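Local structure of glycerol kinase, putative (Plasmodium falciparum, 2W40) at residues W145-N150 with F208-M213; M417-P422 with I435-Y440; N196-D201 with D301-A306. The protein probably phosphorylates glycerol with ATP, giving sn-glycerol 3-phosphate, as a member of the FGGY kinase family. One frame throughout, in Å; residues are numbered along the deposited sequence.

Contact 1. Residues W145-N150 with F208-M213. With EDO (1,2-ethanediol), chain B.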
loop_
_atom_site.group_PDB
_atom_site.type_symbol
_atom_site.label_atom_id
_atom_site.label_comp_id
_atom_site.label_asym_id
_atom_site.label_seq_id
_atom_site.Cartn_x
_atom_site.Cartn_y
_atom_site.Cartn_z
ATOM N N TRP C 145 -23.363 -11.274 -18.647
ATOM C CA TRP C 145 -23.291 -9.859 -18.499
ATOM C C TRP C 145 -23.414 -9.147 -19.838
ATOM O O TRP C 145 -24.152 -8.146 -19.973
ATOM C CB TRP C 145 -21.970 -9.457 -17.847
ATOM C CG TRP C 145 -21.890 -8.001 -17.500
ATOM C CD1 TRP C 145 -22.242 -7.421 -16.304
ATOM C CD2 TRP C 145 -21.443 -6.937 -18.331
ATOM N NE1 TRP C 145 -21.996 -6.075 -16.368
ATOM C CE2 TRP C 145 -21.563 -5.749 -17.593
ATOM C CE3 TRP C 145 -20.987 -6.866 -19.647
ATOM C CZ2 TRP C 145 -21.172 -4.521 -18.100
ATOM C CZ3 TRP C 145 -20.613 -5.638 -20.153
ATOM C CH2 TRP C 145 -20.765 -4.484 -19.383
ATOM N N LEU C 146 -22.695 -9.618 -20.848
ATOM C CA LEU C 146 -22.736 -9.036 -22.219
ATOM C C LEU C 146 -24.167 -9.059 -22.791
ATOM O O LEU C 146 -24.646 -8.074 -23.332
ATOM C CB LEU C 146 -21.725 -9.717 -23.153
ATOM C CG LEU C 146 -20.293 -9.306 -22.835
ATOM C CD1 LEU C 146 -19.348 -10.336 -23.543
ATOM C CD2 LEU C 146 -20.069 -7.858 -23.251
ATOM N N ILE C 147 -24.854 -10.169 -22.656
ATOM C CA ILE C 147 -26.221 -10.371 -23.121
ATOM C C ILE C 147 -27.172 -9.427 -22.379
ATOM O O ILE C 147 -27.977 -8.764 -23.010
ATOM C CB ILE C 147 -26.657 -11.834 -22.852
ATOM C CG1 ILE C 147 -25.977 -12.822 -23.819
ATOM C CG2 ILE C 147 -28.162 -12.104 -23.016
ATOM C CD1 ILE C 147 -26.198 -14.293 -23.387
ATOM N N GLN C 148 -26.999 -9.290 -21.062
ATOM C CA GLN C 148 -27.840 -8.435 -20.262
ATOM C C GLN C 148 -27.605 -6.970 -20.497
ATOM O O GLN C 148 -28.526 -6.156 -20.238
ATOM C CB GLN C 148 -27.664 -8.719 -18.768
ATOM C CG GLN C 148 -28.190 -10.018 -18.298
ATOM C CD GLN C 148 -28.198 -10.103 -16.806
ATOM O OE1 GLN C 148 -27.568 -9.281 -16.090
ATOM N NE2 GLN C 148 -28.931 -11.091 -16.303
ATOM N N ASN C 149 -26.419 -6.570 -20.951
ATOM C CA ASN C 149 -26.097 -5.182 -21.015
ATOM C C ASN C 149 -25.989 -4.652 -22.451
ATOM O O ASN C 149 -25.684 -3.466 -22.633
ATOM C CB ASN C 149 -24.850 -4.925 -20.216
ATOM C CG ASN C 149 -25.120 -4.990 -18.677
ATOM O OD1 ASN C 149 -25.477 -3.933 -18.060
ATOM N ND2 ASN C 149 -24.895 -6.157 -18.048
ATOM N N ASN C 150 -26.178 -5.511 -23.443
ATOM C CA ASN C 150 -26.027 -5.114 -24.849
ATOM C C ASN C 150 -27.063 -5.863 -25.685
ATOM O O ASN C 150 -26.926 -7.067 -26.031
ATOM C CB ASN C 150 -24.620 -5.386 -25.272
ATOM C CG ASN C 150 -24.329 -4.893 -26.625
ATOM O OD1 ASN C 150 -25.216 -4.809 -27.506
ATOM N ND2 ASN C 150 -23.098 -4.486 -26.815
ATOM N N PHE C 208 -27.415 -19.402 -18.644
ATOM C CA PHE C 208 -26.672 -18.242 -19.015
ATOM C C PHE C 208 -27.262 -17.440 -20.172
ATOM O O PHE C 208 -26.603 -16.568 -20.741
ATOM C CB PHE C 208 -25.220 -18.621 -19.193
ATOM C CG PHE C 208 -24.548 -18.935 -17.868
ATOM C CD1 PHE C 208 -24.324 -17.936 -16.932
ATOM C CD2 PHE C 208 -24.193 -20.264 -17.534
ATOM C CE1 PHE C 208 -23.774 -18.233 -15.668
ATOM C CE2 PHE C 208 -23.627 -20.558 -16.297
ATOM C CZ PHE C 208 -23.414 -19.566 -15.374
ATOM N N ASN C 209 -28.484 -17.778 -20.546
ATOM C CA ASN C 209 -29.290 -17.083 -21.614
ATOM C C ASN C 209 -28.729 -17.212 -23.008
ATOM O O ASN C 209 -28.955 -16.347 -23.945
ATOM C CB ASN C 209 -29.362 -15.567 -21.304
ATOM C CG ASN C 209 -30.119 -15.187 -20.058
ATOM O OD1 ASN C 209 -30.292 -15.928 -19.060
ATOM N ND2 ASN C 209 -30.545 -13.955 -20.077
ATOM N N ILE C 210 -28.016 -18.315 -23.219
ATOM C CA ILE C 210 -27.499 -18.649 -24.532
ATOM C C ILE C 210 -28.584 -19.450 -25.207
ATOM O O ILE C 210 -28.622 -20.666 -25.039
ATOM C CB ILE C 210 -26.173 -19.421 -24.485
ATOM C CG1 ILE C 210 -25.111 -18.552 -23.782
ATOM C CG2 ILE C 210 -25.791 -19.888 -25.878
ATOM C CD1 ILE C 210 -23.921 -19.280 -23.338
ATOM N N THR C 211 -29.472 -18.749 -25.939
ATOM C CA THR C 211 -30.696 -19.357 -26.455
ATOM C C THR C 211 -30.514 -20.133 -27.728
ATOM O O THR C 211 -31.412 -20.879 -28.155
ATOM C CB THR C 211 -31.750 -18.252 -26.768
ATOM O OG1 THR C 211 -31.139 -17.352 -27.693
ATOM C CG2 THR C 211 -32.161 -17.474 -25.536
ATOM N N ASN C 212 -29.343 -19.980 -28.366
ATOM C CA ASN C 212 -29.072 -20.621 -29.657
ATOM C C ASN C 212 -27.656 -21.172 -29.554
ATOM O O ASN C 212 -26.687 -20.443 -29.556
ATOM C CB ASN C 212 -29.217 -19.587 -30.762
ATOM C CG ASN C 212 -29.082 -20.155 -32.098
ATOM O OD1 ASN C 212 -28.509 -21.230 -32.253
ATOM N ND2 ASN C 212 -29.526 -19.386 -33.119
ATOM N N MET C 213 -27.597 -22.478 -29.380
ATOM C CA MET C 213 -26.315 -23.116 -29.126
ATOM C C MET C 213 -25.415 -23.172 -30.360
ATOM O O MET C 213 -24.257 -23.569 -30.307
ATOM C CB MET C 213 -26.536 -24.494 -28.458
ATOM C CG MET C 213 -26.925 -24.362 -27.017
ATOM S SD MET C 213 -27.409 -25.902 -26.319
ATOM C CE MET C 213 -25.784 -26.655 -25.896
HETATM C C1 EDO B . -22.481 -3.233 -22.219
HETATM O O1 EDO B . -21.944 -1.908 -22.305
HETATM C C2 EDO B . -21.866 -4.128 -23.257
HETATM O O2 EDO B . -22.157 -3.613 -24.560
#
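Packing runs through Ile147, whose CD1 methyl pushes from helix 140-149 into the bend at Phe208 to Ile210. CG1 lies opposite the carbonyl carbon (chi1 -73°), and the extended chain beyond it carries CD1 to 3.5 Å from both Phe208 O and Asn209 O, so the methyl packs against the backbone of the turn. CD1 and CG2 of Ile147 both lie 4.0 Å from Asn209 CB. CD1 reaches Ile210 CG1 more loosely, at 4.4 Å. No hydrogen bond crosses between the segments. Around them, Phe208 meets the ring of Phe141 edge-to-face and Ile147 also touches Ile157.

The polar bonds at the helix end are local. Asn149 ND2 donates to Trp145 O at 2.9 Å, nearly straight (164°), and this brings the amide nitrogen over one face of the Trp145 indole, toward its rim. Asn150 ND2 gives a bent bond to O2 of a 1,2-ethanediol, probably from the crystallisation liquor, whose C1 lies 3.5 Å from Trp145 CH2.

Ile210 N bonds to Cys205 O and Asn209 N to Lys206 O, with Asn209 at positive phi: a Schellman motif that closes helix 202-207, its turn packed against the neighbouring helix.

Contact 2. Residues M417-P422 with I435-Y440; sequences MTKNKP and IEVSKY
Thr418 faces Val437 from the 3-10 turn that leads into helix 421-431. Its CB lies 3.8 Å from Val437 CG1, the two side chains running alongside with opposed directions. One step on, OG1 sits between the backbone N and the carbonyl carbon (chi1 71°), which brings it to 3.4 Å from the same Val437 methyl. Here OG1 has two partners: it gives a hydrogen bond to Gly415 O and accepts one from Lys419 NZ at 2.7 Å. The lysine chain, bent at chi2 and chi4, doubles back to put its ammonium there. NZ also donates to a water at 2.8 Å, which in turn passes a bond to Ser438 O at 3.3 Å, so the turn and the strand end are joined through solvent. The very short approach of NZ to Val437 CG1 is doubtful. The Thr418 side chain also touches Cys413 and Met424. The whole belongs to a beta-alpha-beta unit, strand 411-414, helix 421-431 and strand 435-438, with parallel strands, as in the actin-like ATPase fold; Gly416, which binds ADP in a structure of this protein though no ADP is bound to this chain, immediately precedes segment 417-422.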
loop_
_atom_site.group_PDB
_atom_site.type_symbol
_atom_site.label_atom_id
_atom_site.label_comp_id
_atom_site.label_asym_id
_atom_site.label_seq_id
_atom_site.Cartn_x
_atom_site.Cartn_y
_atom_site.Cartn_z
ATOM N N MET C 417 9.512 -16.302 -12.821
ATOM C CA MET C 417 9.821 -16.150 -11.466
ATOM C C MET C 417 10.597 -17.316 -10.857
ATOM O O MET C 417 11.202 -17.167 -9.829
ATOM C CB MET C 417 8.473 -16.034 -10.718
ATOM C CG MET C 417 7.726 -14.708 -10.865
ATOM S SD MET C 417 6.232 -14.673 -9.767
ATOM C CE MET C 417 5.668 -13.019 -10.286
ATOM N N THR C 418 10.620 -18.475 -11.553
ATOM C CA THR C 418 11.314 -19.647 -11.027
ATOM C C THR C 418 12.835 -19.489 -11.125
ATOM O O THR C 418 13.593 -20.283 -10.558
ATOM C CB THR C 418 10.808 -20.951 -11.747
ATOM O OG1 THR C 418 11.309 -20.907 -13.078
ATOM C CG2 THR C 418 9.269 -21.097 -11.725
ATOM N N LYS C 419 13.293 -18.454 -11.814
ATOM C CA LYS C 419 14.749 -18.118 -11.799
ATOM C C LYS C 419 15.243 -17.320 -10.576
ATOM O O LYS C 419 16.448 -17.166 -10.386
ATOM C CB LYS C 419 15.066 -17.359 -13.095
ATOM C CG LYS C 419 14.647 -18.168 -14.333
ATOM C CD LYS C 419 15.210 -19.608 -14.291
ATOM C CE LYS C 419 14.465 -20.610 -15.199
ATOM N NZ LYS C 419 13.587 -21.507 -14.475
ATOM N N ASN C 420 14.283 -16.805 -9.766
ATOM C CA ASN C 420 14.510 -15.970 -8.597
ATOM C C ASN C 420 14.670 -16.982 -7.490
ATOM O O ASN C 420 13.696 -17.527 -6.937
ATOM C CB ASN C 420 13.310 -15.033 -8.467
ATOM C CG ASN C 420 13.316 -14.181 -7.247
ATOM O OD1 ASN C 420 14.005 -14.453 -6.249
ATOM N ND2 ASN C 420 12.480 -13.086 -7.323
ATOM N N LYS C 421 15.932 -17.253 -7.142
ATOM C CA LYS C 421 16.249 -18.259 -6.103
ATOM C C LYS C 421 15.664 -17.950 -4.727
ATOM O O LYS C 421 15.130 -18.859 -4.118
ATOM C CB LYS C 421 17.769 -18.508 -5.945
ATOM C CG LYS C 421 18.388 -19.238 -7.148
ATOM C CD LYS C 421 19.890 -18.915 -7.232
ATOM C CE LYS C 421 20.717 -20.000 -7.906
ATOM N NZ LYS C 421 21.977 -20.314 -7.079
ATOM N N PRO C 422 15.801 -16.698 -4.205
ATOM C CA PRO C 422 15.132 -16.477 -2.906
ATOM C C PRO C 422 13.626 -16.623 -2.938
ATOM O O PRO C 422 13.044 -17.124 -2.008
ATOM C CB PRO C 422 15.524 -15.069 -2.491
ATOM C CG PRO C 422 16.112 -14.467 -3.690
ATOM C CD PRO C 422 16.637 -15.535 -4.614
ATOM N N ILE C 435 10.706 -28.666 -4.819
ATOM C CA ILE C 435 10.388 -27.990 -6.098
ATOM C C ILE C 435 11.528 -28.293 -7.126
ATOM O O ILE C 435 12.694 -28.122 -6.803
ATOM C CB ILE C 435 10.188 -26.482 -5.911
ATOM C CG1 ILE C 435 8.879 -26.181 -5.159
ATOM C CG2 ILE C 435 10.286 -25.747 -7.283
ATOM C CD1 ILE C 435 8.735 -24.713 -4.869
ATOM N N GLU C 436 11.144 -28.838 -8.268
ATOM C CA GLU C 436 12.062 -29.011 -9.423
ATOM C C GLU C 436 11.694 -28.054 -10.502
ATOM O O GLU C 436 10.501 -28.088 -10.976
ATOM C CB GLU C 436 11.993 -30.428 -9.999
ATOM N N VAL C 437 12.654 -27.192 -10.898
ATOM C CA VAL C 437 12.454 -26.199 -11.889
ATOM C C VAL C 437 12.783 -26.740 -13.274
ATOM O O VAL C 437 13.879 -27.281 -13.485
ATOM C CB VAL C 437 13.182 -24.869 -11.513
ATOM C CG1 VAL C 437 13.047 -23.838 -12.649
ATOM C CG2 VAL C 437 12.770 -24.414 -10.082
ATOM N N SER C 438 11.889 -26.552 -14.235
ATOM C CA SER C 438 12.136 -26.958 -15.570
ATOM C C SER C 438 13.314 -26.224 -16.201
ATOM O O SER C 438 13.510 -25.060 -15.977
ATOM C CB SER C 438 10.850 -26.746 -16.426
ATOM O OG SER C 438 11.096 -27.332 -17.725
ATOM N N LYS C 439 14.055 -26.931 -17.049
ATOM C CA LYS C 439 15.116 -26.330 -17.896
ATOM C C LYS C 439 14.545 -25.235 -18.914
ATOM O O LYS C 439 15.035 -24.096 -19.044
ATOM C CB LYS C 439 15.775 -27.502 -18.668
ATOM C CG LYS C 439 17.084 -27.109 -19.323
ATOM C CD LYS C 439 18.044 -28.318 -19.536
ATOM C CE LYS C 439 19.008 -28.060 -20.746
ATOM N NZ LYS C 439 19.435 -29.302 -21.519
ATOM N N TYR C 440 13.486 -25.619 -19.597
ATOM C CA TYR C 440 12.708 -24.736 -20.487
ATOM C C TYR C 440 11.924 -23.718 -19.634
ATOM O O TYR C 440 11.193 -24.197 -18.877
ATOM C CB TYR C 440 11.692 -25.688 -21.148
ATOM C CG TYR C 440 12.223 -26.929 -21.918
ATOM C CD1 TYR C 440 12.626 -26.793 -23.288
ATOM C CD2 TYR C 440 12.257 -28.220 -21.351
ATOM C CE1 TYR C 440 13.090 -27.912 -24.082
ATOM C CE2 TYR C 440 12.781 -29.348 -22.099
ATOM C CZ TYR C 440 13.161 -29.183 -23.480
ATOM O OH TYR C 440 13.632 -30.189 -24.308
HETATM O O HOH W 1 11.292 -22.658 -15.638
#

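Contact 3. Residues N196-D201 with D301-A306. With EDO (1,2-ethanediol), chain D.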
loop_
_atom_site.group_PDB
_atom_site.type_symbol
_atom_site.label_atom_id
_atom_site.label_comp_id
_atom_site.label_asym_id
_atom_site.label_seq_id
_atom_site.Cartn_x
_atom_site.Cartn_y
_atom_site.Cartn_z
ATOM N N ASN C 196 -17.982 -34.469 -17.935
ATOM C CA ASN C 196 -17.965 -35.921 -18.181
ATOM C C ASN C 196 -18.205 -36.269 -19.655
ATOM O O ASN C 196 -17.510 -37.109 -20.213
ATOM C CB ASN C 196 -18.952 -36.646 -17.287
ATOM C CG ASN C 196 -18.505 -36.694 -15.896
ATOM O OD1 ASN C 196 -17.551 -37.437 -15.581
ATOM N ND2 ASN C 196 -19.096 -35.872 -15.040
ATOM N N THR C 197 -19.155 -35.612 -20.317
ATOM C CA THR C 197 -19.491 -35.975 -21.684
ATOM C C THR C 197 -18.710 -35.173 -22.769
ATOM O O THR C 197 -18.747 -35.530 -23.970
ATOM C CB THR C 197 -20.947 -35.816 -21.970
ATOM O OG1 THR C 197 -21.234 -34.402 -22.021
ATOM C CG2 THR C 197 -21.827 -36.494 -20.947
ATOM N N LEU C 198 -18.084 -34.047 -22.356
ATOM C CA LEU C 198 -17.314 -33.245 -23.238
ATOM C C LEU C 198 -18.139 -32.565 -24.306
ATOM O O LEU C 198 -17.643 -32.235 -25.402
ATOM C CB LEU C 198 -16.151 -33.986 -23.861
ATOM C CG LEU C 198 -15.210 -34.714 -22.871
ATOM C CD1 LEU C 198 -14.038 -35.409 -23.604
ATOM C CD2 LEU C 198 -14.745 -33.930 -21.716
ATOM N N GLN C 199 -19.423 -32.352 -23.985
ATOM C CA GLN C 199 -20.305 -31.594 -24.874
ATOM C C GLN C 199 -20.871 -30.337 -24.259
ATOM O O GLN C 199 -20.993 -30.244 -23.073
ATOM C CB GLN C 199 -21.501 -32.485 -25.169
ATOM C CG GLN C 199 -21.190 -33.908 -25.738
ATOM C CD GLN C 199 -20.622 -33.892 -27.110
ATOM O OE1 GLN C 199 -20.791 -32.912 -27.867
ATOM N NE2 GLN C 199 -19.903 -34.961 -27.472
ATOM N N TRP C 200 -21.173 -29.349 -25.058
ATOM C CA TRP C 200 -21.910 -28.164 -24.582
ATOM C C TRP C 200 -23.194 -28.651 -23.938
ATOM O O TRP C 200 -23.879 -29.541 -24.501
ATOM C CB TRP C 200 -22.221 -27.231 -25.719
ATOM C CG TRP C 200 -21.038 -26.677 -26.468
ATOM C CD1 TRP C 200 -20.787 -26.832 -27.771
ATOM C CD2 TRP C 200 -19.944 -25.938 -25.926
ATOM N NE1 TRP C 200 -19.624 -26.191 -28.146
ATOM C CE2 TRP C 200 -19.092 -25.600 -27.035
ATOM C CE3 TRP C 200 -19.627 -25.432 -24.647
ATOM C CZ2 TRP C 200 -17.915 -24.851 -26.881
ATOM C CZ3 TRP C 200 -18.453 -24.695 -24.490
ATOM C CH2 TRP C 200 -17.621 -24.369 -25.635
ATOM N N ASP C 201 -23.496 -28.095 -22.780
ATOM C CA ASP C 201 -24.656 -28.536 -21.971
ATOM C C ASP C 201 -25.835 -27.567 -22.142
ATOM O O ASP C 201 -25.734 -26.348 -21.842
ATOM C CB ASP C 201 -24.264 -28.602 -20.533
ATOM C CG ASP C 201 -25.365 -29.232 -19.685
ATOM O OD1 ASP C 201 -25.688 -30.423 -19.882
ATOM O OD2 ASP C 201 -25.949 -28.438 -18.910
ATOM N N ASP C 301 -9.572 -41.062 -27.661
ATOM C CA ASP C 301 -8.902 -41.202 -26.345
ATOM C C ASP C 301 -9.903 -40.877 -25.275
ATOM O O ASP C 301 -10.738 -39.950 -25.428
ATOM C CB ASP C 301 -7.674 -40.261 -26.192
ATOM C CG ASP C 301 -6.559 -40.537 -27.162
ATOM O OD1 ASP C 301 -6.513 -41.652 -27.751
ATOM O OD2 ASP C 301 -5.704 -39.643 -27.376
ATOM N N LYS C 302 -9.863 -41.605 -24.160
ATOM C CA LYS C 302 -10.433 -41.084 -22.950
ATOM C C LYS C 302 -9.575 -39.879 -22.443
ATOM O O LYS C 302 -8.346 -39.922 -22.430
ATOM C CB LYS C 302 -10.535 -42.160 -21.849
ATOM C CG LYS C 302 -11.344 -43.393 -22.229
ATOM C CD LYS C 302 -11.532 -44.278 -21.019
ATOM C CE LYS C 302 -12.379 -45.526 -21.329
ATOM N NZ LYS C 302 -12.594 -46.320 -20.012
ATOM N N PRO C 303 -10.234 -38.805 -21.998
ATOM C CA PRO C 303 -9.458 -37.693 -21.506
ATOM C C PRO C 303 -8.732 -37.973 -20.218
ATOM O O PRO C 303 -9.197 -38.797 -19.411
ATOM C CB PRO C 303 -10.528 -36.615 -21.277
ATOM C CG PRO C 303 -11.762 -37.300 -21.119
ATOM C CD PRO C 303 -11.681 -38.560 -21.882
ATOM N N LYS C 304 -7.628 -37.282 -19.980
ATOM C CA LYS C 304 -7.007 -37.238 -18.665
ATOM C C LYS C 304 -7.523 -35.942 -18.015
ATOM O O LYS C 304 -7.628 -34.917 -18.663
ATOM C CB LYS C 304 -5.492 -37.221 -18.736
ATOM C CG LYS C 304 -4.873 -38.491 -19.426
ATOM C CD LYS C 304 -5.267 -39.828 -18.806
ATOM C CE LYS C 304 -4.625 -41.067 -19.534
ATOM N NZ LYS C 304 -3.331 -41.409 -18.934
ATOM N N TYR C 305 -7.910 -36.106 -16.772
ATOM C CA TYR C 305 -8.439 -35.048 -15.929
ATOM C C TYR C 305 -7.389 -34.476 -15.004
ATOM O O TYR C 305 -6.343 -35.025 -14.814
ATOM C CB TYR C 305 -9.658 -35.574 -15.162
ATOM C CG TYR C 305 -10.823 -35.770 -16.029
ATOM C CD1 TYR C 305 -11.686 -34.697 -16.279
ATOM C CD2 TYR C 305 -11.115 -37.011 -16.613
ATOM C CE1 TYR C 305 -12.811 -34.880 -17.081
ATOM C CE2 TYR C 305 -12.271 -37.240 -17.389
ATOM C CZ TYR C 305 -13.129 -36.176 -17.639
ATOM O OH TYR C 305 -14.214 -36.274 -18.465
ATOM N N ALA C 306 -7.750 -33.388 -14.351
ATOM C CA ALA C 306 -6.859 -32.671 -13.450
ATOM C C ALA C 306 -7.694 -31.985 -12.365
ATOM O O ALA C 306 -8.913 -31.760 -12.507
ATOM C CB ALA C 306 -5.973 -31.681 -14.129
HETATM C C1 EDO D . -1.155 -40.230 -27.646
HETATM O O1 EDO D . -1.514 -39.728 -28.967
HETATM C C2 EDO D . -2.438 -40.366 -26.838
HETATM O O2 EDO D . -3.485 -40.627 -27.770
HETATM O O HOH W 2 -15.270 -38.504 -19.414
#
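The Leu198 CD1 methyl meets the Pro303 ring at CG, 3.9 Å away. The other branch of the leucine, CD2, comes obliquely to the phenol end of Tyr305, 4.0 Å from OH. That hydroxyl also lies 3.8 Å from the CA of Asn196. A water at the edge of the Tyr305 ring, in its plane, donates to Tyr305 OH at 2.6 Å and to Asn196 O at 2.8 Å, thereby bridging the segments.

Further out, Tyr305 OH gives its own proton to Ile195 O, so the hydroxyl both donates and accepts. Asn196 is tied to Tyr284 OH through ND2, and its backbone N to Asp194 OD1. Leu198 has positive phi (67°) and its side chain points toward Pro303; beyond, it rests on Ile293 of strand 290-295, as does Tyr305. At the far end of its segment, Asp301 OD2 bonds to a 1,2-ethanediol and to a glycerol, both probably from the crystallisation liquor.

No direct hydrogen bond links the two segments, one from each family half of the chain. Leucine methyls on a proline ring and a phenol hydroxyl, with one bridging water, imply a join that could probably adjust slightly if the halves move relative to each other.

Contact 1 is buried, though far from the chain centre, and contact 2 is buried too apart from the exposed Lys419; contact 3 is only partly buried. Contacts 1 and 3 touch, Met213 CE packing 3.6 Å from Trp200 CB, so the loops on either side of helix 202-207 meet. Contacts 2 and 3 both reach the seven-stranded sheet, through strands 435-438 and 304-311, yet their nearest atoms are about 17 Å apart. Contact 1 joins helix to loop by an isoleucine methyl packed on the backbone of the turn, with no hydrogen bond between the segments; contacts 2 and 3 each add a bridging water. Contact 3 alone pairs the N-terminal with the C-terminal FGGY domain.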